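Local coordinates for protein ADP-ribosylating toxin CARDS (Mycoplasma pneumoniae, PDB 4TLV) that transfers the ADP-ribosyl group of NAD(+) to multiple target proteins and causes vacuolization and other cytopathic damage in mammalian cells, at residues 61-66 with 74-79; 153-158 with 172-177; 496-501 with 567-572; 521-526 with 548-553. All blocks are in the same frame, centred on the assembly; numbering follows the deposited sequence.

Contact 1. Residues 61-66 with 74-79; sequences RFFGSW and HPRRAY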
# COMPACT_ATOMS: atom_id res chain seq x y z
N ARG A 61 -2.06 10.47 7.07
CA ARG A 61 -0.75 10.85 6.49
C ARG A 61 -0.68 12.30 5.99
O ARG A 61 0.30 13.01 6.26
CB ARG A 61 -0.34 9.86 5.39
CG ARG A 61 1.00 10.20 4.67
CD ARG A 61 2.17 10.42 5.64
NE ARG A 61 3.35 10.84 4.89
CZ ARG A 61 3.58 12.10 4.50
NH1 ARG A 61 2.70 13.05 4.80
NH2 ARG A 61 4.68 12.40 3.80
N PHE A 62 -1.70 12.75 5.26
CA PHE A 62 -1.64 14.11 4.68
C PHE A 62 -1.50 15.13 5.80
O PHE A 62 -0.91 16.19 5.62
CB PHE A 62 -2.90 14.44 3.84
CG PHE A 62 -4.11 14.80 4.68
CD1 PHE A 62 -4.92 13.80 5.21
CD2 PHE A 62 -4.41 16.12 4.97
CE1 PHE A 62 -6.03 14.11 6.01
CE2 PHE A 62 -5.52 16.45 5.78
CZ PHE A 62 -6.33 15.44 6.29
N PHE A 63 -2.07 14.79 6.95
CA PHE A 63 -2.16 15.71 8.07
C PHE A 63 -0.78 15.94 8.73
O PHE A 63 -0.60 16.90 9.49
CB PHE A 63 -3.20 15.17 9.07
CG PHE A 63 -3.67 16.19 10.07
CD1 PHE A 63 -4.40 17.30 9.65
CD2 PHE A 63 -3.42 16.03 11.42
CE1 PHE A 63 -4.86 18.23 10.57
CE2 PHE A 63 -3.87 16.96 12.34
CZ PHE A 63 -4.59 18.06 11.91
N GLY A 64 0.19 15.08 8.42
CA GLY A 64 1.56 15.27 8.87
C GLY A 64 2.46 16.07 7.92
O GLY A 64 3.69 15.99 8.03
N SER A 65 1.87 16.81 6.98
CA SER A 65 2.66 17.65 6.07
C SER A 65 3.55 18.61 6.86
O SER A 65 3.12 19.15 7.88
CB SER A 65 1.75 18.50 5.19
OG SER A 65 1.04 17.70 4.27
N TRP A 66 4.76 18.85 6.37
CA TRP A 66 5.74 19.63 7.10
C TRP A 66 5.50 21.13 6.93
O TRP A 66 4.98 21.57 5.91
CB TRP A 66 7.15 19.28 6.65
CG TRP A 66 7.57 17.86 6.90
CD1 TRP A 66 6.82 16.85 7.46
CD2 TRP A 66 8.84 17.30 6.60
NE1 TRP A 66 7.58 15.70 7.53
CE2 TRP A 66 8.81 15.95 7.00
CE3 TRP A 66 10.01 17.81 6.02
CZ2 TRP A 66 9.91 15.10 6.84
CZ3 TRP A 66 11.10 16.97 5.86
CH2 TRP A 66 11.04 15.63 6.27
N HIS A 74 -1.63 29.01 14.66
CA HIS A 74 -2.76 28.10 14.78
C HIS A 74 -2.28 26.65 14.69
O HIS A 74 -2.20 26.08 13.60
CB HIS A 74 -3.82 28.41 13.72
CG HIS A 74 -4.23 29.85 13.70
ND1 HIS A 74 -5.26 30.34 14.48
CD2 HIS A 74 -3.74 30.90 13.01
CE1 HIS A 74 -5.38 31.64 14.26
NE2 HIS A 74 -4.47 32.01 13.38
N PRO A 75 -1.94 26.07 15.85
CA PRO A 75 -1.66 24.63 15.97
C PRO A 75 -2.69 23.82 15.18
O PRO A 75 -3.86 24.19 15.07
CB PRO A 75 -1.84 24.37 17.46
CG PRO A 75 -1.45 25.66 18.09
CD PRO A 75 -1.89 26.75 17.15
N ARG A 76 -2.23 22.71 14.63
CA ARG A 76 -3.01 21.99 13.65
C ARG A 76 -3.77 20.85 14.33
O ARG A 76 -3.15 19.96 14.91
CB ARG A 76 -2.05 21.47 12.59
CG ARG A 76 -2.68 20.68 11.51
CD ARG A 76 -1.59 20.03 10.69
NE ARG A 76 -1.02 20.95 9.72
CZ ARG A 76 0.07 20.69 9.01
NH1 ARG A 76 0.73 19.53 9.20
NH2 ARG A 76 0.51 21.58 8.12
N ARG A 77 -5.10 20.93 14.30
CA ARG A 77 -6.00 19.96 14.94
C ARG A 77 -7.16 19.56 14.03
O ARG A 77 -7.62 20.36 13.23
CB ARG A 77 -6.60 20.54 16.23
CG ARG A 77 -5.66 20.60 17.42
CD ARG A 77 -6.42 20.99 18.69
NE ARG A 77 -5.57 20.93 19.88
CZ ARG A 77 -5.44 21.90 20.78
NH1 ARG A 77 -6.13 23.03 20.65
NH2 ARG A 77 -4.63 21.75 21.82
N ALA A 78 -7.64 18.33 14.18
CA ALA A 78 -8.73 17.81 13.35
C ALA A 78 -9.29 16.60 14.07
O ALA A 78 -8.91 16.33 15.21
CB ALA A 78 -8.21 17.41 11.96
N TYR A 79 -10.20 15.86 13.42
CA TYR A 79 -10.76 14.67 14.03
C TYR A 79 -10.62 13.47 13.12
O TYR A 79 -10.82 13.59 11.92
CB TYR A 79 -12.23 14.87 14.37
CG TYR A 79 -12.39 15.96 15.40
CD1 TYR A 79 -12.29 15.67 16.75
CD2 TYR A 79 -12.58 17.28 15.01
CE1 TYR A 79 -12.40 16.66 17.70
CE2 TYR A 79 -12.68 18.28 15.95
CZ TYR A 79 -12.60 17.96 17.30
OH TYR A 79 -12.72 18.95 18.24
O HOH W 1 2.27 21.92 5.37
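In the mono-ADP-ribosyltransferase domain, the turn that follows helix 56-60 packs on the start of strand 76-84 through F63 and R76. R76 first runs alongside the F63 ring and then hands its guanidinium to the turn's backbone. Its CD stands over one face of that ring, 3.9 Å from the centroid and 18° off the normal, which is CH-pi geometry, and CG comes within 3.3 Å of F63 CZ, a tight approach. A bend at chi3 (-81°) after two extended torsions brings the charged end against the carbonyls of 61-66. There R76 NH1 donates to S65 O over 2.8 Å, nearly straight at 172°, with the oxygen close to the guanidinium plane and using a lone pair in its own carbonyl plane. The same NH1 makes a second, weak bond to F63 O at 3.0 Å. On the other terminal nitrogen, a water that donates to W66 O accepts from R76 NH2 at 3.3 Å, so the carbonyls of F63 (weakly), S65 and, through the water, W66 share one guanidinium. The far tip of the F63 ring, CZ, meets A78 CB at 3.7 Å. S65 OG braces the turn, donating to F62 O over 2.8 Å. F63 also touches V152 and T173, so its ring rests on strands 146-156 and 168-181 beside the start of strand 76-84, whose R76 and A78 pair through their backbones with A154 and V152.

Contact 2. Residues 153-158 with 172-177; sequences DAVPVE and TTRINE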
# COMPACT_ATOMS: atom_id res chain seq x y z
N ASP A 153 -3.77 15.69 16.31
CA ASP A 153 -2.99 16.90 16.10
C ASP A 153 -1.67 16.59 15.40
O ASP A 153 -1.22 15.43 15.37
CB ASP A 153 -2.79 17.68 17.41
CG ASP A 153 -2.03 16.88 18.46
OD1 ASP A 153 -1.31 15.94 18.09
OD2 ASP A 153 -2.11 17.22 19.66
N ALA A 154 -1.08 17.61 14.81
CA ALA A 154 0.21 17.47 14.18
C ALA A 154 1.18 18.28 15.03
O ALA A 154 0.90 19.44 15.34
CB ALA A 154 0.18 18.01 12.77
N VAL A 155 2.30 17.68 15.40
CA VAL A 155 3.32 18.36 16.20
C VAL A 155 4.72 18.14 15.64
O VAL A 155 5.02 17.09 15.07
CB VAL A 155 3.27 17.88 17.66
CG1 VAL A 155 1.93 18.25 18.28
CG2 VAL A 155 3.48 16.38 17.72
N PRO A 156 5.61 19.14 15.81
CA PRO A 156 6.98 18.96 15.30
C PRO A 156 7.74 17.89 16.07
O PRO A 156 7.57 17.74 17.28
CB PRO A 156 7.64 20.33 15.54
CG PRO A 156 6.76 21.04 16.54
CD PRO A 156 5.38 20.45 16.44
N VAL A 157 8.61 17.17 15.37
CA VAL A 157 9.53 16.22 15.99
C VAL A 157 10.73 16.96 16.61
O VAL A 157 11.35 17.80 15.97
CB VAL A 157 10.03 15.21 14.95
CG1 VAL A 157 11.05 14.24 15.56
CG2 VAL A 157 8.82 14.43 14.35
N GLU A 158 11.06 16.63 17.86
CA GLU A 158 12.19 17.27 18.55
C GLU A 158 12.23 18.81 18.38
O GLU A 158 13.23 19.35 17.92
CB GLU A 158 13.54 16.69 18.07
CG GLU A 158 14.68 16.92 19.07
CD GLU A 158 16.08 16.82 18.48
OE1 GLU A 158 16.22 16.75 17.23
OE2 GLU A 158 17.05 16.82 19.27
N THR A 172 4.99 15.22 12.94
CA THR A 172 4.32 13.93 13.00
C THR A 172 2.90 14.17 13.51
O THR A 172 2.52 15.31 13.77
CB THR A 172 5.13 12.90 13.85
OG1 THR A 172 4.57 11.60 13.66
CG2 THR A 172 5.12 13.27 15.33
N THR A 173 2.10 13.12 13.59
CA THR A 173 0.72 13.26 14.03
C THR A 173 0.52 12.46 15.29
O THR A 173 1.29 11.54 15.59
CB THR A 173 -0.26 12.79 12.95
OG1 THR A 173 0.05 11.44 12.60
CG2 THR A 173 -0.13 13.66 11.71
N ARG A 174 -0.50 12.81 16.05
CA ARG A 174 -0.85 12.06 17.24
C ARG A 174 -2.36 11.82 17.27
O ARG A 174 -3.15 12.71 16.95
CB ARG A 174 -0.42 12.83 18.50
CG ARG A 174 1.08 13.03 18.61
CD ARG A 174 1.42 13.64 19.95
NE ARG A 174 0.58 14.81 20.20
CZ ARG A 174 0.51 15.44 21.37
NH1 ARG A 174 1.24 15.01 22.40
NH2 ARG A 174 -0.28 16.49 21.51
N ILE A 175 -2.75 10.61 17.63
CA ILE A 175 -4.16 10.33 17.86
C ILE A 175 -4.41 10.38 19.37
O ILE A 175 -3.96 9.52 20.13
CB ILE A 175 -4.57 8.97 17.27
CG1 ILE A 175 -4.21 8.93 15.78
CG2 ILE A 175 -6.07 8.73 17.48
CD1 ILE A 175 -4.45 7.59 15.12
N ASN A 176 -5.12 11.40 19.81
CA ASN A 176 -5.33 11.61 21.24
C ASN A 176 -6.50 10.81 21.83
O ASN A 176 -7.58 10.76 21.24
CB ASN A 176 -5.49 13.10 21.50
CG ASN A 176 -4.29 13.89 21.03
OD1 ASN A 176 -3.17 13.66 21.49
ND2 ASN A 176 -4.50 14.81 20.08
N GLU A 177 -6.28 10.20 22.99
CA GLU A 177 -7.37 9.65 23.79
C GLU A 177 -8.14 10.82 24.37
O GLU A 177 -7.59 11.92 24.47
CB GLU A 177 -6.86 8.76 24.92
CG GLU A 177 -5.98 7.60 24.48
CD GLU A 177 -6.66 6.69 23.47
OE1 GLU A 177 -7.91 6.71 23.36
OE2 GLU A 177 -5.95 5.93 22.77
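T172 and V155 pair within the antiparallel beta hairpin of strands 146-156 and 168-181, in the ADP-ribosyltransferase domain. They form a hydrogen-bonded pair: T172 N donates to V155 O over 2.8 Å, and V155 N returns the bond to T172 O. The T172 methyl CG2 packs on V157 CG2 at 4.0 Å, crossing it at about a right angle, while OG1 bonds to a glycerol, probably from the crystallisation liquor. T173 next faces A154 in a non-hydrogen-bonded pair, where the backbones close to a CA-CA separation of 4.2 Å and T173 CA lies 3.2 Å from D153 O in a CA-H...O contact. R174 and D153 restore the hydrogen-bonded pattern through both backbone amides, and their side chains, on the same sheet face as T172 and V155, add a side-on, two-nitrogen salt bridge. Carboxylate and guanidinium are nearly coplanar, 10° apart, and each oxygen offers its syn lone pair. R174 NE reaches D153 OD1 at 3.0 Å, almost straight at 172°. A chi1 of 62° sets D153 CG between its own N and carbonyl carbon, the position from which both oxygens meet the arginine. V155 CG2 flanks the arginine's aliphatic part, 4.1 Å from R174 CD. N176 then adds a weak bond from ND2 to D153 OD2, the oxygen that R174 NH2 already holds at 2.7 Å.

Contact 3. Residues 496-501 with 567-572; sequences NKLNKQ and WYSTYD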
# COMPACT_ATOMS: atom_id res chain seq x y z
N ASN A 496 5.66 -13.91 -22.29
CA ASN A 496 4.78 -14.51 -23.29
C ASN A 496 5.57 -14.78 -24.56
O ASN A 496 6.39 -13.97 -24.93
CB ASN A 496 3.62 -13.57 -23.60
CG ASN A 496 2.86 -13.98 -24.86
OD1 ASN A 496 2.09 -15.04 -24.75
ND2 ASN A 496 2.96 -13.35 -25.92
N LYS A 497 5.34 -15.91 -25.22
CA LYS A 497 6.04 -16.21 -26.49
C LYS A 497 5.06 -16.24 -27.66
O LYS A 497 5.45 -16.06 -28.82
CB LYS A 497 6.77 -17.55 -26.41
CG LYS A 497 7.87 -17.58 -25.37
CD LYS A 497 8.35 -19.01 -25.10
CE LYS A 497 9.01 -19.61 -26.32
NZ LYS A 497 9.84 -20.80 -25.95
N LEU A 498 3.79 -16.47 -27.35
CA LEU A 498 2.73 -16.60 -28.35
C LEU A 498 2.45 -15.31 -29.11
O LEU A 498 2.30 -14.23 -28.52
CB LEU A 498 1.44 -17.09 -27.70
CG LEU A 498 0.20 -17.21 -28.60
CD1 LEU A 498 0.38 -18.37 -29.58
CD2 LEU A 498 -1.06 -17.42 -27.76
N ASN A 499 2.34 -15.43 -30.43
CA ASN A 499 1.86 -14.32 -31.26
C ASN A 499 1.12 -14.84 -32.50
O ASN A 499 0.97 -16.05 -32.68
CB ASN A 499 3.01 -13.40 -31.66
CG ASN A 499 4.08 -14.12 -32.45
OD1 ASN A 499 3.78 -14.87 -33.38
ND2 ASN A 499 5.34 -13.91 -32.08
N LYS A 500 0.67 -13.92 -33.34
CA LYS A 500 -0.16 -14.27 -34.50
C LYS A 500 0.60 -15.02 -35.59
O LYS A 500 0.01 -15.47 -36.57
CB LYS A 500 -0.84 -13.02 -35.08
CG LYS A 500 -2.18 -12.71 -34.41
CD LYS A 500 -2.65 -11.29 -34.71
CE LYS A 500 -1.71 -10.25 -34.10
NZ LYS A 500 -2.38 -8.93 -33.90
N GLN A 501 1.91 -15.17 -35.41
CA GLN A 501 2.74 -15.90 -36.37
C GLN A 501 3.32 -17.19 -35.78
O GLN A 501 4.21 -17.79 -36.37
CB GLN A 501 3.88 -15.01 -36.89
CG GLN A 501 3.41 -13.80 -37.68
CD GLN A 501 2.98 -12.64 -36.80
OE1 GLN A 501 3.65 -12.31 -35.82
NE2 GLN A 501 1.87 -12.01 -37.15
N TRP A 567 2.67 -24.36 -17.66
CA TRP A 567 2.08 -23.04 -17.85
C TRP A 567 2.24 -22.60 -19.29
O TRP A 567 3.33 -22.66 -19.85
CB TRP A 567 2.75 -22.04 -16.88
CG TRP A 567 2.48 -22.34 -15.44
CD1 TRP A 567 2.98 -23.38 -14.73
CD2 TRP A 567 1.64 -21.60 -14.54
NE1 TRP A 567 2.51 -23.35 -13.44
CE2 TRP A 567 1.69 -22.26 -13.29
CE3 TRP A 567 0.86 -20.45 -14.66
CZ2 TRP A 567 0.98 -21.81 -12.17
CZ3 TRP A 567 0.15 -19.99 -13.55
CH2 TRP A 567 0.22 -20.67 -12.32
N TYR A 568 1.16 -22.13 -19.91
CA TYR A 568 1.24 -21.68 -21.29
C TYR A 568 0.31 -20.49 -21.49
O TYR A 568 -0.47 -20.15 -20.60
CB TYR A 568 0.86 -22.83 -22.24
CG TYR A 568 -0.60 -23.24 -22.17
CD1 TYR A 568 -1.06 -24.12 -21.19
CD2 TYR A 568 -1.52 -22.74 -23.09
CE1 TYR A 568 -2.40 -24.48 -21.12
CE2 TYR A 568 -2.86 -23.10 -23.03
CZ TYR A 568 -3.29 -23.97 -22.05
OH TYR A 568 -4.63 -24.32 -21.99
N SER A 569 0.41 -19.83 -22.64
CA SER A 569 -0.59 -18.82 -22.99
C SER A 569 -1.26 -19.17 -24.32
O SER A 569 -0.67 -19.87 -25.15
CB SER A 569 0.02 -17.41 -23.05
OG SER A 569 0.95 -17.26 -24.12
N THR A 570 -2.48 -18.67 -24.51
CA THR A 570 -3.31 -19.10 -25.63
C THR A 570 -4.30 -18.05 -26.13
O THR A 570 -4.70 -17.15 -25.39
CB THR A 570 -4.08 -20.40 -25.27
OG1 THR A 570 -4.87 -20.81 -26.39
CG2 THR A 570 -4.98 -20.18 -24.05
N TYR A 571 -4.68 -18.17 -27.40
CA TYR A 571 -5.76 -17.36 -27.95
C TYR A 571 -7.12 -18.05 -27.79
O TYR A 571 -8.16 -17.44 -28.06
CB TYR A 571 -5.52 -17.06 -29.43
CG TYR A 571 -4.40 -16.09 -29.72
CD1 TYR A 571 -4.46 -14.78 -29.27
CD2 TYR A 571 -3.29 -16.48 -30.46
CE1 TYR A 571 -3.44 -13.88 -29.54
CE2 TYR A 571 -2.27 -15.60 -30.73
CZ TYR A 571 -2.35 -14.30 -30.27
OH TYR A 571 -1.34 -13.42 -30.55
N ASP A 572 -7.13 -19.30 -27.36
CA ASP A 572 -8.38 -20.06 -27.25
C ASP A 572 -9.06 -19.82 -25.91
O ASP A 572 -8.53 -20.18 -24.87
CB ASP A 572 -8.13 -21.55 -27.44
CG ASP A 572 -7.70 -21.90 -28.85
OD1 ASP A 572 -8.07 -21.15 -29.78
OD2 ASP A 572 -6.99 -22.92 -29.01
O HOH W 2 3.58 -17.92 -24.60
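The Y571 ring carries L498 on one face and the N499-K500 backbone at its edge, in the beta-trefoil domain D3, where the loop after strand 490-495 folds over the end of strand 567-570. L498 CD2 sits 3.6 Å above the ring plane, displaced toward the rim, and 3.9 Å from the centroid at 24° off the normal, a CH-pi contact. The loop backbone meets the hydroxyl end at the ring's edge, with Y571 OH 3.4 Å from N499 CA; OH also makes a weak hydrogen bond to D551. L498 reaches both ring and strand because CG is anti to its backbone N (chi1 177°): CD2 also lies 3.5 Å from T570 CA, so the leucine wedges into the bend where the strand gives way to Y571. The second flat group is the N496 amide, and its two ends are held by different partners. Its oxygen accepts from S569 OG, which lies nearly in line with the C=O bond. Its nitrogen donates to L498 O over 2.8 Å at 154°, meeting that oxygen on a lone pair, and also bonds to N523 OD1. These bonds are consistent with the modelled flip of the amide, and L498 O is further gripped by Q553 NE2. Within the loop, an Asx turn at N499, whose OD1 accepts from Q501 N, shapes the chain, and an ST turn at T570 ends the other segment. Water also enters the polar corner: it accepts from K497 N and donates at 2.8 Å to S569 OG, the same hydroxyl that gives its proton to N496 OD1 at 2.6 Å.

Contact 4. Residues 521-526 with 548-553; sequences DENFKW and CYADNQ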
# COMPACT_ATOMS: atom_id res chain seq x y z
N ASP A 521 8.31 -3.55 -23.61
CA ASP A 521 8.00 -4.83 -24.22
C ASP A 521 6.76 -5.46 -23.61
O ASP A 521 6.80 -5.99 -22.49
CB ASP A 521 9.19 -5.78 -24.09
CG ASP A 521 8.99 -7.10 -24.84
OD1 ASP A 521 7.87 -7.38 -25.31
OD2 ASP A 521 9.97 -7.86 -24.96
N GLU A 522 5.66 -5.42 -24.35
CA GLU A 522 4.38 -5.90 -23.83
C GLU A 522 4.31 -7.40 -23.59
O GLU A 522 3.41 -7.87 -22.91
CB GLU A 522 3.22 -5.41 -24.69
CG GLU A 522 3.12 -3.90 -24.73
CD GLU A 522 1.87 -3.43 -25.42
OE1 GLU A 522 1.07 -4.28 -25.84
OE2 GLU A 522 1.69 -2.20 -25.55
N ASN A 523 5.26 -8.16 -24.14
CA ASN A 523 5.32 -9.59 -23.85
C ASN A 523 5.73 -9.91 -22.41
O ASN A 523 5.64 -11.05 -21.98
CB ASN A 523 6.24 -10.31 -24.82
CG ASN A 523 5.70 -10.31 -26.22
OD1 ASN A 523 4.60 -10.81 -26.46
ND2 ASN A 523 6.46 -9.76 -27.16
N PHE A 524 6.16 -8.90 -21.67
CA PHE A 524 6.45 -9.09 -20.25
C PHE A 524 5.37 -8.44 -19.38
O PHE A 524 5.47 -8.46 -18.15
CB PHE A 524 7.80 -8.47 -19.87
CG PHE A 524 9.01 -9.26 -20.32
CD1 PHE A 524 9.49 -10.31 -19.55
CD2 PHE A 524 9.69 -8.92 -21.48
CE1 PHE A 524 10.60 -11.03 -19.94
CE2 PHE A 524 10.81 -9.64 -21.88
CZ PHE A 524 11.27 -10.69 -21.11
N LYS A 525 4.36 -7.84 -20.02
CA LYS A 525 3.27 -7.16 -19.30
C LYS A 525 1.98 -7.97 -19.20
O LYS A 525 1.49 -8.50 -20.20
CB LYS A 525 3.00 -5.79 -19.93
CG LYS A 525 4.23 -4.89 -19.96
CD LYS A 525 3.86 -3.46 -20.28
CE LYS A 525 5.08 -2.56 -20.11
NZ LYS A 525 4.74 -1.18 -20.54
N TRP A 526 1.42 -8.03 -17.99
CA TRP A 526 0.24 -8.84 -17.71
C TRP A 526 -0.80 -8.05 -16.91
O TRP A 526 -0.46 -7.10 -16.22
CB TRP A 526 0.63 -10.10 -16.93
CG TRP A 526 1.66 -10.90 -17.61
CD1 TRP A 526 3.01 -10.72 -17.56
CD2 TRP A 526 1.44 -12.00 -18.49
NE1 TRP A 526 3.65 -11.64 -18.35
CE2 TRP A 526 2.70 -12.45 -18.93
CE3 TRP A 526 0.29 -12.66 -18.95
CZ2 TRP A 526 2.85 -13.53 -19.81
CZ3 TRP A 526 0.44 -13.75 -19.82
CH2 TRP A 526 1.71 -14.17 -20.24
N CYS A 548 -1.96 -11.23 -21.25
CA CYS A 548 -0.80 -10.44 -21.62
C CYS A 548 -1.24 -9.19 -22.38
O CYS A 548 -2.14 -9.24 -23.22
CB CYS A 548 0.14 -11.32 -22.47
SG CYS A 548 1.56 -10.48 -23.14
N TYR A 549 -0.62 -8.04 -22.09
CA TYR A 549 -0.94 -6.81 -22.81
C TYR A 549 -0.78 -6.94 -24.33
O TYR A 549 -1.52 -6.30 -25.08
CB TYR A 549 -0.00 -5.67 -22.41
CG TYR A 549 -0.32 -4.87 -21.15
CD1 TYR A 549 -0.53 -5.49 -19.92
CD2 TYR A 549 -0.30 -3.48 -21.18
CE1 TYR A 549 -0.77 -4.74 -18.76
CE2 TYR A 549 -0.53 -2.72 -20.04
CZ TYR A 549 -0.77 -3.36 -18.83
OH TYR A 549 -0.96 -2.60 -17.69
N ALA A 550 0.22 -7.69 -24.77
CA ALA A 550 0.61 -7.68 -26.18
C ALA A 550 -0.58 -7.92 -27.13
O ALA A 550 -0.82 -7.12 -28.03
CB ALA A 550 1.72 -8.69 -26.46
N ASP A 551 -1.30 -9.01 -26.92
CA ASP A 551 -2.41 -9.36 -27.80
C ASP A 551 -3.45 -10.17 -27.03
O ASP A 551 -4.14 -11.01 -27.60
CB ASP A 551 -1.90 -10.16 -29.02
CG ASP A 551 -2.90 -10.19 -30.17
OD1 ASP A 551 -3.79 -9.31 -30.24
OD2 ASP A 551 -2.80 -11.11 -31.02
N ASN A 552 -3.55 -9.91 -25.73
CA ASN A 552 -4.51 -10.60 -24.86
C ASN A 552 -4.38 -12.11 -24.80
O ASN A 552 -5.36 -12.81 -24.56
CB ASN A 552 -5.94 -10.19 -25.21
CG ASN A 552 -6.21 -8.76 -24.86
OD1 ASN A 552 -5.67 -8.27 -23.87
ND2 ASN A 552 -7.00 -8.07 -25.68
N GLN A 553 -3.16 -12.59 -24.99
CA GLN A 553 -2.88 -14.01 -24.80
C GLN A 553 -3.16 -14.36 -23.36
O GLN A 553 -2.75 -13.62 -22.45
CB GLN A 553 -1.41 -14.31 -25.11
CG GLN A 553 -0.97 -13.93 -26.52
CD GLN A 553 -0.42 -12.51 -26.65
OE1 GLN A 553 -0.73 -11.61 -25.86
NE2 GLN A 553 0.40 -12.30 -27.67
O HOH W 3 -0.71 -3.89 -27.86
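Antiparallel pairing brings W526 and C548 together as a non-hydrogen-bonded pair, CA-CA 4.3 Å, next to which Y549 N donates to K525 O over 2.9 Å at 163°, the donor standing above the carbonyl plane. On the shared face of that pair, C548 CB lies over the six-membered ring of W526, 3.9 Å from the centroid and offset toward the rim. The sulfur follows over the same ring at 4.6 Å, only 5° off the normal, a cysteine sulfur-aromatic contact at some distance. With SG anti to its own N (chi1 175°), C548 also turns the sulfur back to the 3-10 turn of 522-524, where it lies 3.2 Å from E522 O, and it accepts from A550 N in its own segment at 3.5 Å. K525 CB covers one face of the Y549 ring, 3.9 Å from the centroid, while W526 O meets the ring's edge, 3.5 Å from CE1. The lysine amine continues past the ring to a salt bridge with D519. E522 crosses Y549 at about a right angle, and its CB packs on the A550 backbone. N523 is anchored at its N by D521 OD1, an Asx turn that opens the 3-10 segment. Among the neighbours, W526 NE1 bonds to L494 O of strand 490-495, Y549 OH to S480, and, across to the ADP-ribosyltransferase domain, Y549 O and N552 ND2 bond to R104 at the end of helix 92-104, so the loop between strands 543-548 and 554-558 also meets another domain.

The four contacts form two pairs on opposite sides of the chain's centre. Contacts 1 and 2, centres 8 Å apart, share the five-stranded sheet of the ADP-ribosyltransferase domain, where strands 76-84 and 146-156 are neighbours and F63 O packs on A154 CB at 3.6 Å. Contacts 3 and 4, centres 10 Å apart, belong to the C-terminal beta-trefoil domain; contact 4 falls wholly within the sequence that contact 3 spans, and Q553 and D551 reach L498 and Y571. Centres of the two pairs lie about 43 to 55 Å apart, with no direct touch. The pairs thus lie in different domains of one monomer, although the 548-553 loop also bonds to R104 of the ADP-ribosyltransferase domain.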